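Local coordinates for protein phthiocerol synthesis polyketide synthase type I PpsC (Mycobacterium tuberculosis, PDB 7AHB) that probably loads acyl extender units onto the acyl carrier protein through its acyltransferase domain during phthiocerol assembly by a type I polyketide synthase, at residues A[66-71]-A[95-100]. Residues are numbered along the deposited sequence; the frame is centred on the assembly and turned at random.
With NA (sodium ion), chain Q.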
loop_
_atom_site.group_PDB
_atom_site.type_symbol
_atom_site.label_atom_id
_atom_site.label_comp_id
_atom_site.label_asym_id
_atom_site.label_seq_id
_atom_site.Cartn_x
_atom_site.Cartn_y
_atom_site.Cartn_z
ATOM N N GLN A 66 -18.700 0.206 -11.745
ATOM C CA GLN A 66 -18.694 0.149 -13.205
ATOM C C GLN A 66 -17.625 -0.813 -13.712
ATOM O O GLN A 66 -17.787 -1.419 -14.776
ATOM C CB GLN A 66 -18.481 1.533 -13.819
ATOM C CG GLN A 66 -19.729 2.419 -13.875
ATOM C CD GLN A 66 -21.027 1.664 -14.205
ATOM O OE1 GLN A 66 -21.206 1.140 -15.318
ATOM N NE2 GLN A 66 -21.936 1.597 -13.220
ATOM N N LEU A 67 -16.529 -0.970 -12.967
ATOM C CA LEU A 67 -15.521 -1.947 -13.358
ATOM C C LEU A 67 -16.120 -3.346 -13.375
ATOM O O LEU A 67 -15.905 -4.116 -14.315
ATOM C CB LEU A 67 -14.327 -1.895 -12.401
ATOM C CG LEU A 67 -13.417 -0.668 -12.467
ATOM C CD1 LEU A 67 -12.290 -0.801 -11.448
ATOM C CD2 LEU A 67 -12.857 -0.472 -13.864
ATOM N N LEU A 68 -16.883 -3.692 -12.331
ATOM C CA LEU A 68 -17.442 -5.040 -12.240
ATOM C C LEU A 68 -18.301 -5.379 -13.451
ATOM O O LEU A 68 -18.304 -6.532 -13.910
ATOM C CB LEU A 68 -18.241 -5.166 -10.950
ATOM C CG LEU A 68 -18.258 -6.509 -10.241
ATOM C CD1 LEU A 68 -16.863 -6.954 -9.863
ATOM C CD2 LEU A 68 -19.181 -6.429 -8.994
ATOM N N ALA A 69 -18.981 -4.388 -14.023
ATOM C CA ALA A 69 -19.872 -4.639 -15.142
ATOM C C ALA A 69 -19.205 -4.504 -16.499
ATOM O O ALA A 69 -19.701 -5.085 -17.466
ATOM C CB ALA A 69 -21.069 -3.685 -15.088
ATOM N N ASP A 70 -18.092 -3.767 -16.604
ATOM C CA ASP A 70 -17.525 -3.422 -17.903
ATOM C C ASP A 70 -16.130 -3.982 -18.155
ATOM O O ASP A 70 -15.621 -3.856 -19.272
ATOM C CB ASP A 70 -17.465 -1.891 -18.067
ATOM C CG ASP A 70 -18.839 -1.243 -18.040
ATOM O OD1 ASP A 70 -19.839 -1.987 -18.076
ATOM O OD2 ASP A 70 -18.924 0.009 -17.977
ATOM N N GLU A 71 -15.499 -4.594 -17.161
ATOM C CA GLU A 71 -14.107 -5.028 -17.248
ATOM C C GLU A 71 -14.051 -6.473 -16.781
ATOM O O GLU A 71 -13.879 -6.746 -15.582
ATOM C CB GLU A 71 -13.201 -4.119 -16.424
ATOM C CG GLU A 71 -13.058 -2.724 -17.022
ATOM C CD GLU A 71 -12.376 -2.741 -18.400
ATOM O OE1 GLU A 71 -11.720 -3.749 -18.735
ATOM O OE2 GLU A 71 -12.501 -1.746 -19.146
ATOM N N ASP A 95 -20.344 -8.022 -2.953
ATOM C CA ASP A 95 -21.529 -7.258 -2.580
ATOM C C ASP A 95 -21.179 -5.819 -2.196
ATOM O O ASP A 95 -21.928 -4.887 -2.517
ATOM C CB ASP A 95 -22.247 -7.954 -1.430
ATOM C CG ASP A 95 -23.035 -9.186 -1.886
ATOM O OD1 ASP A 95 -23.111 -9.419 -3.118
ATOM O OD2 ASP A 95 -23.580 -9.900 -1.015
ATOM N N VAL A 96 -20.037 -5.611 -1.536
ATOM C CA VAL A 96 -19.597 -4.243 -1.243
ATOM C C VAL A 96 -19.488 -3.444 -2.538
ATOM O O VAL A 96 -19.986 -2.315 -2.647
ATOM C CB VAL A 96 -18.248 -4.240 -0.494
ATOM C CG1 VAL A 96 -17.622 -2.834 -0.564
ATOM C CG2 VAL A 96 -18.391 -4.696 0.944
ATOM N N ILE A 97 -18.813 -4.018 -3.536
ATOM C CA ILE A 97 -18.545 -3.280 -4.767
ATOM C C ILE A 97 -19.839 -3.049 -5.530
ATOM O O ILE A 97 -20.121 -1.930 -5.984
ATOM C CB ILE A 97 -17.508 -4.029 -5.622
ATOM C CG1 ILE A 97 -16.198 -4.176 -4.847
ATOM C CG2 ILE A 97 -17.244 -3.306 -6.931
ATOM C CD1 ILE A 97 -15.139 -4.999 -5.566
ATOM N N ALA A 98 -20.655 -4.101 -5.665
ATOM C CA ALA A 98 -21.879 -3.987 -6.443
ATOM C C ALA A 98 -22.879 -3.062 -5.768
ATOM O O ALA A 98 -23.508 -2.228 -6.433
ATOM C CB ALA A 98 -22.494 -5.368 -6.663
ATOM N N GLY A 99 -23.046 -3.199 -4.457
ATOM C CA GLY A 99 -23.960 -2.383 -3.690
ATOM C C GLY A 99 -23.377 -1.090 -3.159
ATOM O O GLY A 99 -24.031 -0.406 -2.366
ATOM N N GLY A 100 -22.176 -0.722 -3.580
ATOM C CA GLY A 100 -21.584 0.534 -3.119
ATOM C C GLY A 100 -21.600 0.701 -1.615
ATOM O O GLY A 100 -21.851 1.806 -1.106
HETATM NA NA NA Q . -10.916 -6.532 -18.290
#
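Leu68 meets Ile97 and Ala98 with chi1 at -146°, off the staggered positions, and chi2 at 59°; CD2 is then anti to CA and is the methyl that extends toward helix 93-98. In Ile97, chi1 of -60° sets CG1 beside the backbone N and leaves CG2 opposite that N, pointing toward Leu68. The evidence for contact is two methyl pairs: Leu68 CD2 lies 4.2 Å from Ile97 CG2, and the same CD2 lies 4.2 Å from Ala98 CB. One leucine methyl thus rests against two consecutive residues, and no hydrogen bond crosses. With these two pairs and about 110 Å² buried in all, the touch is light; the closest backbone approach is 7.4 Å, from Leu68 CA to Ala98 CA. Its depth is graded: Ile97 is buried and also meets Met116 of helix 106-126, whereas Ala98 is exposed.

Both helices end within these segments. Glu71 N still bonds to Leu67 O at 2.9 Å, but Glu71 has left helical geometry and takes the N-cap position of the next helix. Its side chain, bent at chi2, brings OE1 to 2.9 Å from the sodium ion, whose other protein residue is Ala73; Tyr127 OH is hydrogen-bonded to that same oxygen. Helix 93-98 closes in a Schellman motif: Lys101 N pairs with Val96 O, and Gly100 N, at the positive-phi C-prime residue, makes a weak 3.4 Å bond to Ile97 O. Centred about 22 Å from the chain centre, this is peripheral apolar packing between two short helices of the acyltransferase domain; helix 72-89 links them in sequence and packs Ile78 against Leu68 and Ile97.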